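Local coordinates for metallo-beta-lactamase domain-containing protein (Enterococcus faecalis, PDB 2AZ4) that is of unknown function but binds two zinc ions in a metallo-beta-lactamase fold and may act as an RNA-binding exonuclease, at residues T53-N57 and R58-E62; K117-L120 and N121-R125; E216-S219 and I220-E224; A286-L289 and L290-G294; L314-Y318 and D319-K323. One frame throughout, in Å; residues are numbered along the deposited sequence.

Contact 1. Residues T53-N57 and R58-E62; sequences TLINN and RLVPE
Leu54 and Ile55, at the end of helix 51-56, receive the chain as it folds back through Arg58, Leu59 and Val60. Backbone bonds come first. Leu54 O accepts Leu59 N at 2.8 Å, and a longer, weak bond from Val60 N reaches the same oxygen. Arg58 N bonds to Ile55 O at 2.8 Å, standing well above the plane of that carbonyl. One water donates to both Ile55 O and Val60 O and bridges the turn. The side-chain amide of Asn57 also serves the helix end: its ND2 lies 2.9 Å from Thr53 O, reaching it from the face opposite to that used by Asn57 N, so two donors grip one oxygen.

Apolar contacts fill the inside of the bend. Val60 CG2, set between its backbone N and carbonyl carbon (chi1 -53°), faces Leu54 CB at 3.7 Å and presses on Ile55 CD1 at 3.4 Å, a tight approach. Leu59 CD1 meets Leu54 CD2 at 4.0 Å, the two side chains crossing at about a right angle. Farther along, Ile55 CG2 packs against Glu62 OE1, while OE2 of that carboxylate bonds to Tyr73 OH.

The paired bonds, with Arg58 at positive phi (61°) as the C-prime residue, form a Schellman motif that ends the helix and turns the chain into the loop before strand 85-89, where Pro61 packs on strand 7-13.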
loop_
_atom_site.group_PDB
_atom_site.type_symbol
_atom_site.label_atom_id
_atom_site.label_comp_id
_atom_site.label_asym_id
_atom_site.label_seq_id
_atom_site.Cartn_x
_atom_site.Cartn_y
_atom_site.Cartn_z
ATOM N N THR A 53 19.239 -6.656 13.825
ATOM C CA THR A 53 19.083 -7.738 12.876
ATOM C C THR A 53 18.790 -7.152 11.504
ATOM O O THR A 53 19.400 -7.554 10.513
ATOM C CB THR A 53 17.972 -8.714 13.342
ATOM O OG1 THR A 53 18.294 -9.182 14.660
ATOM C CG2 THR A 53 17.844 -9.910 12.412
ATOM N N LEU A 54 17.878 -6.181 11.468
ATOM C CA LEU A 54 17.503 -5.497 10.235
ATOM C C LEU A 54 18.659 -4.677 9.664
ATOM O O LEU A 54 18.859 -4.652 8.456
ATOM C CB LEU A 54 16.251 -4.619 10.440
ATOM C CG LEU A 54 14.928 -5.289 10.873
ATOM C CD1 LEU A 54 13.859 -4.217 11.057
ATOM C CD2 LEU A 54 14.466 -6.338 9.883
ATOM N N ILE A 55 19.419 -4.025 10.545
ATOM C CA ILE A 55 20.588 -3.256 10.149
ATOM C C ILE A 55 21.643 -4.210 9.542
ATOM O O ILE A 55 22.037 -4.045 8.380
ATOM C CB ILE A 55 21.142 -2.425 11.353
ATOM C CG1 ILE A 55 20.253 -1.196 11.596
ATOM C CG2 ILE A 55 22.587 -1.990 11.115
ATOM C CD1 ILE A 55 20.205 -0.223 10.438
ATOM N N ASN A 56 22.029 -5.228 10.317
ATOM C CA ASN A 56 23.035 -6.231 9.919
ATOM C C ASN A 56 22.706 -6.945 8.609
ATOM O O ASN A 56 23.585 -7.369 7.881
ATOM C CB ASN A 56 23.208 -7.276 11.022
ATOM C CG ASN A 56 23.927 -6.733 12.255
ATOM O OD1 ASN A 56 24.435 -5.616 12.255
ATOM N ND2 ASN A 56 23.978 -7.536 13.313
ATOM N N ASN A 57 21.425 -7.094 8.325
ATOM C CA ASN A 57 20.996 -7.745 7.098
ATOM C C ASN A 57 20.627 -6.777 5.996
ATOM O O ASN A 57 20.090 -7.179 4.956
ATOM C CB ASN A 57 19.858 -8.714 7.405
ATOM C CG ASN A 57 20.361 -9.985 8.045
ATOM O OD1 ASN A 57 20.948 -10.827 7.370
ATOM N ND2 ASN A 57 20.158 -10.125 9.360
ATOM N N ARG A 58 20.909 -5.498 6.233
ATOM C CA ARG A 58 20.685 -4.454 5.241
ATOM C C ARG A 58 19.218 -4.308 4.834
ATOM O O ARG A 58 18.927 -3.843 3.731
ATOM C CB ARG A 58 21.546 -4.735 4.003
ATOM C CG ARG A 58 22.085 -3.547 3.286
ATOM C CD ARG A 58 21.938 -3.803 1.780
ATOM N NE ARG A 58 23.143 -3.495 1.023
ATOM C CZ ARG A 58 23.234 -3.589 -0.302
ATOM N NH1 ARG A 58 22.192 -3.996 -1.028
ATOM N NH2 ARG A 58 24.365 -3.274 -0.896
ATOM N N LEU A 59 18.285 -4.678 5.715
ATOM C CA LEU A 59 16.872 -4.518 5.368
ATOM C C LEU A 59 16.357 -3.110 5.685
ATOM O O LEU A 59 15.360 -2.654 5.126
ATOM C CB LEU A 59 16.017 -5.617 6.007
ATOM C CG LEU A 59 16.524 -6.995 5.616
ATOM C CD1 LEU A 59 15.912 -8.018 6.539
ATOM C CD2 LEU A 59 16.170 -7.314 4.141
ATOM N N VAL A 60 17.058 -2.421 6.581
ATOM C CA VAL A 60 16.760 -1.027 6.862
ATOM C C VAL A 60 18.096 -0.297 6.780
ATOM O O VAL A 60 19.140 -0.922 6.960
ATOM C CB VAL A 60 16.075 -0.835 8.269
ATOM C CG1 VAL A 60 14.881 -1.729 8.399
ATOM C CG2 VAL A 60 17.047 -1.116 9.419
ATOM N N PRO A 61 18.075 1.021 6.499
ATOM C CA PRO A 61 19.352 1.721 6.405
ATOM C C PRO A 61 19.880 2.180 7.762
ATOM O O PRO A 61 19.105 2.330 8.709
ATOM C CB PRO A 61 19.000 2.937 5.538
ATOM C CG PRO A 61 17.577 3.262 5.925
ATOM C CD PRO A 61 16.926 1.915 6.231
ATOM N N GLU A 62 21.193 2.421 7.835
ATOM C CA GLU A 62 21.825 3.122 8.945
ATOM C C GLU A 62 21.420 4.574 8.877
ATOM O O GLU A 62 21.621 5.221 7.847
ATOM C CB GLU A 62 23.352 3.042 8.809
ATOM C CG GLU A 62 23.918 1.652 8.961
ATOM C CD GLU A 62 24.502 1.377 10.364
ATOM O OE1 GLU A 62 25.210 0.356 10.498
ATOM O OE2 GLU A 62 24.276 2.157 11.323
HETATM O O HOH W 1 21.906 -1.599 7.011
#

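Contact 2. Residues K117-L120 and N121-R125; sequences KMIL and NSLNR
Ile119 and Leu123 meet one turn apart because their torsions send branches along the same flank of helix 114-123. Ile119 swings CG2 opposite its own backbone N, and Leu123 holds CG anti to its carbonyl carbon (chi1 -70°), which lays its CD1 next to that methyl; the two side chains run side by side, pointing the same way. CG2 of Ile119 touches CD1 of Leu123 at 3.8 Å. Beneath them Leu123 N bonds to Ile119 O at 2.7 Å, an almost straight bond with an angle of 175°.

The neighbouring i to i+4 bonds are longer: Asn121 N to Lys117 O is 3.1 Å and Ser122 N to Met118 O is 3.2 Å. Asn124 N still reaches Leu120 O at 2.9 Å, although Asn124 is the first residue to leave helical angles. Its amide turns to other partners, OD1 taking Leu130 N and Phe129 N while ND2 reaches Thr141 OG1.

Leu288 of helix 283-293 packs on Ile119 and Ser122, and Ala93, next to the zinc ligands His92 and His94, touches Ile119. The contact is thus apolar packing over a run of backbone hydrogen bonds, with the amide of Asn124 tying the C-terminal end of the helix to the following loop.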
loop_
_atom_site.group_PDB
_atom_site.type_symbol
_atom_site.label_atom_id
_atom_site.label_comp_id
_atom_site.label_asym_id
_atom_site.label_seq_id
_atom_site.Cartn_x
_atom_site.Cartn_y
_atom_site.Cartn_z
ATOM N N LYS A 117 -3.766 6.829 7.792
ATOM C CA LYS A 117 -3.700 6.605 9.241
ATOM C C LYS A 117 -4.810 5.644 9.752
ATOM O O LYS A 117 -4.523 4.713 10.527
ATOM C CB LYS A 117 -3.713 7.953 9.974
ATOM C CG LYS A 117 -3.681 7.857 11.502
ATOM C CD LYS A 117 -3.879 9.228 12.110
ATOM C CE LYS A 117 -4.094 9.087 13.611
ATOM N NZ LYS A 117 -4.001 10.382 14.349
ATOM N N MET A 118 -6.059 5.871 9.311
ATOM C CA MET A 118 -7.186 4.973 9.599
ATOM C C MET A 118 -6.917 3.538 9.152
ATOM O O MET A 118 -7.101 2.598 9.937
ATOM C CB MET A 118 -8.475 5.436 8.902
ATOM C CG MET A 118 -9.059 6.714 9.448
ATOM S SD MET A 118 -10.514 7.373 8.573
ATOM C CE MET A 118 -10.948 8.330 9.967
ATOM N N ILE A 119 -6.564 3.381 7.868
ATOM C CA ILE A 119 -6.231 2.070 7.272
ATOM C C ILE A 119 -5.181 1.311 8.094
ATOM O O ILE A 119 -5.376 0.159 8.482
ATOM C CB ILE A 119 -5.774 2.237 5.769
ATOM C CG1 ILE A 119 -6.908 2.789 4.890
ATOM C CG2 ILE A 119 -5.239 0.932 5.158
ATOM C CD1 ILE A 119 -8.216 2.066 5.063
ATOM N N LEU A 120 -4.073 1.982 8.370
ATOM C CA LEU A 120 -2.924 1.381 9.006
ATOM C C LEU A 120 -3.291 0.889 10.398
ATOM O O LEU A 120 -2.942 -0.240 10.780
ATOM C CB LEU A 120 -1.822 2.433 9.097
ATOM C CG LEU A 120 -0.338 2.125 8.966
ATOM C CD1 LEU A 120 -0.015 0.875 8.115
ATOM C CD2 LEU A 120 0.341 3.370 8.410
ATOM N N ASN A 121 -4.009 1.729 11.145
ATOM C CA ASN A 121 -4.394 1.382 12.505
ATOM C C ASN A 121 -5.300 0.138 12.528
ATOM O O ASN A 121 -5.268 -0.637 13.476
ATOM C CB ASN A 121 -5.043 2.573 13.215
ATOM C CG ASN A 121 -4.030 3.443 13.920
ATOM O OD1 ASN A 121 -3.636 4.475 13.418
ATOM N ND2 ASN A 121 -3.570 2.999 15.071
ATOM N N SER A 122 -6.082 -0.042 11.466
ATOM C CA SER A 122 -6.911 -1.229 11.279
ATOM C C SER A 122 -6.089 -2.433 10.803
ATOM O O SER A 122 -6.220 -3.534 11.354
ATOM C CB SER A 122 -8.027 -0.929 10.280
ATOM O OG SER A 122 -8.769 -2.091 9.976
ATOM N N LEU A 123 -5.244 -2.241 9.789
ATOM C CA LEU A 123 -4.330 -3.305 9.377
ATOM C C LEU A 123 -3.558 -3.872 10.572
ATOM O O LEU A 123 -3.336 -5.097 10.643
ATOM C CB LEU A 123 -3.370 -2.856 8.265
ATOM C CG LEU A 123 -3.965 -2.595 6.865
ATOM C CD1 LEU A 123 -2.944 -1.994 5.898
ATOM C CD2 LEU A 123 -4.585 -3.848 6.277
ATOM N N ASN A 124 -3.194 -2.998 11.515
ATOM C CA ASN A 124 -2.355 -3.389 12.656
ATOM C C ASN A 124 -3.096 -3.620 13.980
ATOM O O ASN A 124 -2.502 -3.513 15.075
ATOM C CB ASN A 124 -1.224 -2.374 12.880
ATOM C CG ASN A 124 -0.070 -2.967 13.677
ATOM O OD1 ASN A 124 0.345 -4.103 13.426
ATOM N ND2 ASN A 124 0.459 -2.200 14.629
ATOM N N ARG A 125 -4.380 -3.954 13.891
ATOM C CA ARG A 125 -5.205 -4.114 15.095
ATOM C C ARG A 125 -4.707 -5.272 15.973
ATOM O O ARG A 125 -4.847 -5.221 17.193
ATOM C CB ARG A 125 -6.679 -4.313 14.719
ATOM C CG ARG A 125 -6.905 -5.560 13.901
ATOM C CD ARG A 125 -8.331 -5.698 13.426
ATOM N NE ARG A 125 -8.491 -6.989 12.762
ATOM C CZ ARG A 125 -8.701 -8.151 13.389
ATOM N NH1 ARG A 125 -8.796 -8.205 14.717
ATOM N NH2 ARG A 125 -8.823 -9.265 12.678
#

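Contact 3. Residues E216-S219 and I220-E224; sequences EGVS and ISFPE
Ser221 folds back over Gly217 and Val218, and its side chain can be followed outward. Ser221 CB sits 3.1 Å from Val218 O. Beyond it Ser221 OG donates to Gly217 O at 2.9 Å, placed there by a chi1 of -66° that sets OG beside its own backbone N. The same hydroxyl is met by Leu406 N, so it links this turn to the chain just past the zinc ligand His404.

Below the side chain, Ser221 N bonds to Val218 O at 2.9 Å from above the carbonyl plane. With Ser219 and Ile220 at the two corners, this closes a type I turn. Ile220 has CG1 wedged between its own backbone N and carbonyl carbon (chi1 50°), which brings Ile220 CG1 within 3.2 Å of Gly217 O. Ser221 CB also stands 3.6 Å above one face of the Phe222 ring, offset from its centre, and Phe222 CD1 comes within 3.6 Å of Val218 O.

Before the turn, Val218 N bonds to Glu216 OE2 at 3.2 Å, while Glu216 OE1 takes His382 ND1 and Leu190 N. The side chain of Val218 lies about 5 Å from a zinc ion and touches His404. Hydrogen bonds from a hydroxyl, a carboxylate and the backbone thus fix this loop, with the valine as an apolar neighbour of the metal site.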
loop_
_atom_site.group_PDB
_atom_site.type_symbol
_atom_site.label_atom_id
_atom_site.label_comp_id
_atom_site.label_asym_id
_atom_site.label_seq_id
_atom_site.Cartn_x
_atom_site.Cartn_y
_atom_site.Cartn_z
ATOM N N GLU A 216 8.050 5.284 -9.186
ATOM C CA GLU A 216 7.943 3.835 -9.175
ATOM C C GLU A 216 7.968 3.204 -10.575
ATOM O O GLU A 216 7.609 3.844 -11.581
ATOM C CB GLU A 216 6.665 3.389 -8.438
ATOM C CG GLU A 216 5.391 3.778 -9.155
ATOM C CD GLU A 216 4.452 2.604 -9.339
ATOM O OE1 GLU A 216 3.393 2.591 -8.684
ATOM O OE2 GLU A 216 4.760 1.695 -10.147
ATOM N N GLY A 217 8.434 1.956 -10.621
ATOM C CA GLY A 217 8.471 1.178 -11.852
ATOM C C GLY A 217 8.120 -0.268 -11.583
ATOM O O GLY A 217 8.811 -1.191 -12.029
ATOM N N VAL A 218 7.029 -0.475 -10.860
ATOM C CA VAL A 218 6.653 -1.827 -10.446
ATOM C C VAL A 218 6.229 -2.702 -11.637
ATOM O O VAL A 218 6.785 -3.800 -11.835
ATOM C CB VAL A 218 5.576 -1.804 -9.335
ATOM C CG1 VAL A 218 5.103 -3.212 -9.009
ATOM C CG2 VAL A 218 6.125 -1.109 -8.085
ATOM N N SER A 219 5.284 -2.219 -12.443
ATOM C CA SER A 219 4.704 -3.071 -13.481
ATOM C C SER A 219 5.727 -3.533 -14.538
ATOM O O SER A 219 5.600 -4.629 -15.079
ATOM C CB SER A 219 3.520 -2.411 -14.160
ATOM O OG SER A 219 3.937 -1.309 -14.950
ATOM N N ILE A 220 6.723 -2.699 -14.832
ATOM C CA ILE A 220 7.783 -3.083 -15.781
ATOM C C ILE A 220 8.829 -4.055 -15.188
ATOM O O ILE A 220 9.722 -4.519 -15.900
ATOM C CB ILE A 220 8.516 -1.856 -16.349
ATOM C CG1 ILE A 220 8.957 -0.938 -15.206
ATOM C CG2 ILE A 220 7.659 -1.141 -17.374
ATOM C CD1 ILE A 220 9.990 0.073 -15.587
ATOM N N SER A 221 8.729 -4.357 -13.896
ATOM C CA SER A 221 9.694 -5.237 -13.239
ATOM C C SER A 221 9.478 -6.710 -13.555
ATOM O O SER A 221 10.363 -7.525 -13.326
ATOM C CB SER A 221 9.631 -5.052 -11.723
ATOM O OG SER A 221 10.052 -3.766 -11.361
ATOM N N PHE A 222 8.283 -7.040 -14.038
ATOM C CA PHE A 222 7.852 -8.413 -14.227
ATOM C C PHE A 222 7.351 -8.561 -15.654
ATOM O O PHE A 222 6.417 -7.852 -16.059
ATOM C CB PHE A 222 6.737 -8.757 -13.231
ATOM C CG PHE A 222 7.099 -8.477 -11.798
ATOM C CD1 PHE A 222 6.699 -7.291 -11.183
ATOM C CD2 PHE A 222 7.865 -9.378 -11.077
ATOM C CE1 PHE A 222 7.052 -7.017 -9.854
ATOM C CE2 PHE A 222 8.230 -9.110 -9.748
ATOM C CZ PHE A 222 7.817 -7.933 -9.140
ATOM N N PRO A 223 8.002 -9.435 -16.448
ATOM C CA PRO A 223 7.561 -9.671 -17.831
ATOM C C PRO A 223 6.129 -10.201 -17.890
ATOM O O PRO A 223 5.702 -10.932 -16.990
ATOM C CB PRO A 223 8.533 -10.749 -18.335
ATOM C CG PRO A 223 9.743 -10.611 -17.449
ATOM C CD PRO A 223 9.198 -10.223 -16.105
ATOM N N GLU A 224 5.393 -9.835 -18.937
ATOM C CA GLU A 224 4.058 -10.392 -19.138
ATOM C C GLU A 224 4.144 -11.920 -19.199
ATOM O O GLU A 224 4.957 -12.478 -19.949
ATOM C CB GLU A 224 3.407 -9.839 -20.410
ATOM C CG GLU A 224 1.971 -10.324 -20.625
ATOM C CD GLU A 224 1.302 -9.689 -21.838
ATOM O OE1 GLU A 224 0.807 -10.442 -22.710
ATOM O OE2 GLU A 224 1.268 -8.436 -21.921
#

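Contact 4. Residues A286-L289 and L290-G294; sequences AALL and LEVFG
Helix 283-293 is the crossover of a beta-alpha-beta unit between strands 278-282 and 298-300 of the parallel sheet, and its last turns set Leu288 against Val292 and Leu289 against Phe293. Four successive i to i+4 bonds run through them. Leu290 N bonds to Ala286 O at 3.0 Å, and Glu291 N to Ala287 O at 2.9 Å. The bond from Val292 N to Leu288 O runs nearly in line with the carbonyl, whereas Phe293 N approaches Leu289 O tilted 33° from the carbonyl plane. The helix finishes with Gly294 N on Leu290 O at 2.9 Å, and Gly294 itself turns to positive phi (67°).

Leu288 and Val292 lie alongside one another, pointing the same way, with CD1 of Leu288 3.9 Å from CG2 of Val292. On the next flank Leu289 turns its branch away from its amide nitrogen (chi1 -165°), and Leu289 CD1 reaches the edge of the Phe293 ring, 4.1 Å from CD2. That ring is also covered on one face, where Val292 CG1 stands 3.8 Å above the plane of Phe293, over its centre. Tyr170 adds an edge-to-face ring contact with Phe293.

The two flanks serve different neighbours. Val292 and Glu291 turn to Met118 of helix 114-123, while Leu289 and Phe293 pack on Val265 of helix 265-274. Aliphatic and aromatic carbon carries nearly all of the side-chain contact, and the polar work falls to the backbone.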
loop_
_atom_site.group_PDB
_atom_site.type_symbol
_atom_site.label_atom_id
_atom_site.label_comp_id
_atom_site.label_asym_id
_atom_site.label_seq_id
_atom_site.Cartn_x
_atom_site.Cartn_y
_atom_site.Cartn_z
ATOM N N ALA A 286 -16.100 -4.444 7.858
ATOM C CA ALA A 286 -17.279 -3.598 8.008
ATOM C C ALA A 286 -16.957 -2.381 8.854
ATOM O O ALA A 286 -17.366 -1.264 8.533
ATOM C CB ALA A 286 -18.439 -4.391 8.629
ATOM N N ALA A 287 -16.220 -2.590 9.936
ATOM C CA ALA A 287 -15.897 -1.500 10.847
ATOM C C ALA A 287 -15.017 -0.434 10.189
ATOM O O ALA A 287 -15.238 0.765 10.397
ATOM C CB ALA A 287 -15.229 -2.037 12.112
ATOM N N LEU A 288 -14.006 -0.883 9.437
ATOM C CA LEU A 288 -13.141 0.004 8.641
ATOM C C LEU A 288 -13.961 0.822 7.634
ATOM O O LEU A 288 -13.760 2.028 7.461
ATOM C CB LEU A 288 -12.073 -0.811 7.881
ATOM C CG LEU A 288 -10.997 -0.002 7.122
ATOM C CD1 LEU A 288 -10.322 1.082 8.014
ATOM C CD2 LEU A 288 -9.957 -0.959 6.521
ATOM N N LEU A 289 -14.881 0.148 6.961
ATOM C CA LEU A 289 -15.751 0.810 5.999
ATOM C C LEU A 289 -16.585 1.903 6.644
ATOM O O LEU A 289 -16.817 2.986 6.052
ATOM C CB LEU A 289 -16.692 -0.214 5.402
ATOM C CG LEU A 289 -17.404 0.252 4.157
ATOM C CD1 LEU A 289 -16.465 0.155 2.978
ATOM C CD2 LEU A 289 -18.576 -0.649 3.950
ATOM N N LEU A 290 -17.060 1.604 7.847
ATOM C CA LEU A 290 -17.879 2.532 8.610
ATOM C C LEU A 290 -17.003 3.714 9.000
ATOM O O LEU A 290 -17.409 4.853 8.860
ATOM C CB LEU A 290 -18.472 1.851 9.854
ATOM C CG LEU A 290 -19.245 2.713 10.873
ATOM C CD1 LEU A 290 -20.452 3.427 10.225
ATOM C CD2 LEU A 290 -19.688 1.864 12.063
ATOM N N GLU A 291 -15.783 3.431 9.440
ATOM C CA GLU A 291 -14.876 4.480 9.888
ATOM C C GLU A 291 -14.482 5.447 8.761
ATOM O O GLU A 291 -14.547 6.665 8.928
ATOM C CB GLU A 291 -13.623 3.863 10.517
ATOM C CG GLU A 291 -12.737 4.911 11.156
ATOM C CD GLU A 291 -11.422 4.351 11.623
ATOM O OE1 GLU A 291 -11.250 3.119 11.543
ATOM O OE2 GLU A 291 -10.558 5.148 12.061
ATOM N N VAL A 292 -14.113 4.886 7.610
ATOM C CA VAL A 292 -13.648 5.643 6.449
ATOM C C VAL A 292 -14.777 6.334 5.648
ATOM O O VAL A 292 -14.638 7.492 5.252
ATOM C CB VAL A 292 -12.767 4.723 5.516
ATOM C CG1 VAL A 292 -12.410 5.426 4.223
ATOM C CG2 VAL A 292 -11.484 4.317 6.227
ATOM N N PHE A 293 -15.876 5.622 5.395
ATOM C CA PHE A 293 -16.948 6.107 4.519
ATOM C C PHE A 293 -18.304 6.354 5.171
ATOM O O PHE A 293 -19.218 6.873 4.516
ATOM C CB PHE A 293 -17.157 5.145 3.343
ATOM C CG PHE A 293 -16.030 5.132 2.357
ATOM C CD1 PHE A 293 -15.577 6.312 1.781
ATOM C CD2 PHE A 293 -15.417 3.944 2.001
ATOM C CE1 PHE A 293 -14.542 6.303 0.868
ATOM C CE2 PHE A 293 -14.358 3.933 1.094
ATOM C CZ PHE A 293 -13.927 5.106 0.527
ATOM N N GLY A 294 -18.455 5.972 6.431
ATOM C CA GLY A 294 -19.768 6.007 7.083
ATOM C C GLY A 294 -20.751 4.999 6.496
ATOM O O GLY A 294 -21.955 5.114 6.704
#

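Contact 5. Residues L314-Y318 and D319-K323; sequences LEIPY and DTLLK
Ile316 and Pro317 run extended up to helix 318-323, where Pro317 takes the N-cap position and its carbonyl opens the first turn. Leu321 N bonds to Pro317 O at 3.2 Å in the carbonyl plane. Thr320 N also reaches that oxygen, but its angle of 122° makes the bond weak. One residue on, Leu322 N meets Tyr318 O at 3.0 Å.

Tyr318 carries most of the side-chain contact. Its CG, trans to N (chi1 177°), lays the ring against Leu322. Leu322 CD1 stands over one face of the Tyr318 ring, 4.0 Å from its centroid and 23° off the normal, a CH-pi contact. The other methyl, Leu322 CD2, lies 3.6 Å from Tyr318 CE1. Asn338 ND2 bonds to the tyrosine hydroxyl and fixes the outer end of the ring.

On another side of the helix start, Ile316 CG2 touches Leu321 CD1 at 3.7 Å, the side chains crossing at about a right angle. Both pack on Val280 of the parallel sheet. Pro317 CG lies 3.7 Å from Thr320 OG1, the two side chains side by side. At the surface Lys323 NZ makes a salt bridge with Asp319 OD2 at 3.2 Å, coming from above the carboxylate plane.

Carbon contacts therefore press the short helix on the sheet, while an ion pair one turn apart spans its outer side.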
loop_
_atom_site.group_PDB
_atom_site.type_symbol
_atom_site.label_atom_id
_atom_site.label_comp_id
_atom_site.label_asym_id
_atom_site.label_seq_id
_atom_site.Cartn_x
_atom_site.Cartn_y
_atom_site.Cartn_z
ATOM N N LEU A 314 -27.236 -5.553 12.447
ATOM C CA LEU A 314 -26.735 -5.824 11.104
ATOM C C LEU A 314 -25.859 -7.076 11.077
ATOM O O LEU A 314 -25.227 -7.405 10.060
ATOM C CB LEU A 314 -26.000 -4.598 10.543
ATOM C CG LEU A 314 -26.933 -3.422 10.194
ATOM C CD1 LEU A 314 -26.127 -2.168 9.843
ATOM C CD2 LEU A 314 -27.891 -3.800 9.077
ATOM N N GLU A 315 -25.832 -7.787 12.200
ATOM C CA GLU A 315 -25.002 -8.987 12.287
ATOM C C GLU A 315 -25.771 -10.122 11.686
ATOM O O GLU A 315 -26.963 -10.275 11.956
ATOM C CB GLU A 315 -24.637 -9.320 13.727
ATOM C CG GLU A 315 -23.681 -10.533 13.843
ATOM C CD GLU A 315 -23.441 -10.981 15.271
ATOM O OE1 GLU A 315 -23.750 -10.204 16.206
ATOM O OE2 GLU A 315 -22.936 -12.110 15.465
ATOM N N ILE A 316 -25.081 -10.906 10.861
ATOM C CA ILE A 316 -25.605 -12.154 10.327
ATOM C C ILE A 316 -24.788 -13.280 10.967
ATOM O O ILE A 316 -23.549 -13.195 11.044
ATOM C CB ILE A 316 -25.471 -12.239 8.788
ATOM C CG1 ILE A 316 -25.956 -10.954 8.086
ATOM C CG2 ILE A 316 -26.129 -13.527 8.238
ATOM C CD1 ILE A 316 -27.470 -10.647 8.182
ATOM N N PRO A 317 -25.470 -14.309 11.502
ATOM C CA PRO A 317 -24.690 -15.435 12.049
ATOM C C PRO A 317 -23.898 -16.153 10.961
ATOM O O PRO A 317 -24.413 -16.378 9.862
ATOM C CB PRO A 317 -25.762 -16.366 12.620
ATOM C CG PRO A 317 -26.998 -15.493 12.783
ATOM C CD PRO A 317 -26.923 -14.488 11.676
ATOM N N TYR A 318 -22.644 -16.487 11.263
ATOM C CA TYR A 318 -21.826 -17.302 10.377
ATOM C C TYR A 318 -22.573 -18.564 9.874
ATOM O O TYR A 318 -22.514 -18.921 8.690
ATOM C CB TYR A 318 -20.536 -17.681 11.106
ATOM C CG TYR A 318 -19.598 -18.601 10.349
ATOM C CD1 TYR A 318 -19.184 -18.304 9.048
ATOM C CD2 TYR A 318 -19.085 -19.750 10.960
ATOM C CE1 TYR A 318 -18.292 -19.134 8.358
ATOM C CE2 TYR A 318 -18.198 -20.590 10.283
ATOM C CZ TYR A 318 -17.811 -20.273 8.984
ATOM O OH TYR A 318 -16.943 -21.094 8.321
ATOM N N ASP A 319 -23.273 -19.220 10.796
ATOM C CA ASP A 319 -24.071 -20.423 10.518
ATOM C C ASP A 319 -25.091 -20.201 9.390
ATOM O O ASP A 319 -25.284 -21.072 8.537
ATOM C CB ASP A 319 -24.755 -20.864 11.831
ATOM C CG ASP A 319 -25.549 -22.141 11.691
ATOM O OD1 ASP A 319 -24.961 -23.162 11.259
ATOM O OD2 ASP A 319 -26.766 -22.128 12.015
ATOM N N THR A 320 -25.734 -19.029 9.387
ATOM C CA THR A 320 -26.657 -18.639 8.321
ATOM C C THR A 320 -25.946 -18.430 6.974
ATOM O O THR A 320 -26.432 -18.852 5.930
ATOM C CB THR A 320 -27.460 -17.368 8.719
ATOM O OG1 THR A 320 -28.094 -17.593 9.973
ATOM C CG2 THR A 320 -28.535 -17.019 7.684
ATOM N N LEU A 321 -24.790 -17.778 6.998
ATOM C CA LEU A 321 -24.027 -17.556 5.776
ATOM C C LEU A 321 -23.649 -18.859 5.100
ATOM O O LEU A 321 -23.723 -18.980 3.861
ATOM C CB LEU A 321 -22.766 -16.763 6.096
ATOM C CG LEU A 321 -22.614 -15.273 5.771
ATOM C CD1 LEU A 321 -23.922 -14.482 5.463
ATOM C CD2 LEU A 321 -21.717 -14.607 6.793
ATOM N N LEU A 322 -23.242 -19.844 5.913
ATOM C CA LEU A 322 -22.793 -21.119 5.387
ATOM C C LEU A 322 -23.892 -21.847 4.614
ATOM O O LEU A 322 -23.597 -22.577 3.680
ATOM C CB LEU A 322 -22.238 -22.006 6.504
ATOM C CG LEU A 322 -20.912 -21.614 7.141
ATOM C CD1 LEU A 322 -20.583 -22.644 8.205
ATOM C CD2 LEU A 322 -19.785 -21.532 6.071
ATOM N N LYS A 323 -25.149 -21.608 4.981
ATOM C CA LYS A 323 -26.298 -22.273 4.336
ATOM C C LYS A 323 -26.774 -21.566 3.065
ATOM O O LYS A 323 -27.558 -22.127 2.306
ATOM C CB LYS A 323 -27.472 -22.387 5.322
ATOM C CG LYS A 323 -27.183 -23.259 6.552
ATOM C CD LYS A 323 -28.368 -23.228 7.512
ATOM C CE LYS A 323 -27.990 -23.657 8.933
ATOM N NZ LYS A 323 -29.003 -23.148 9.940
#

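In the fold
None of the five contacts nests in or crosses another; each closes over adjoining residues before the next begins. Contact 1 ends helix 51-56 and starts the loop toward strand 85-89. Contact 2 closes the helix between strands 110-113 and 145-147, and contact 3 turns the chain after strand 212-216 beside the zinc site, on the other side of the chain's centre from contact 2. Contacts 4 and 5 belong to the region of the parallel sheet, contact 4 on helix 283-293 and contact 5 at helix 318-323, about 20 Å apart between centres. Contacts 2 and 4 touch directly, joining the helices of two beta-alpha-beta units that belong to different sheets.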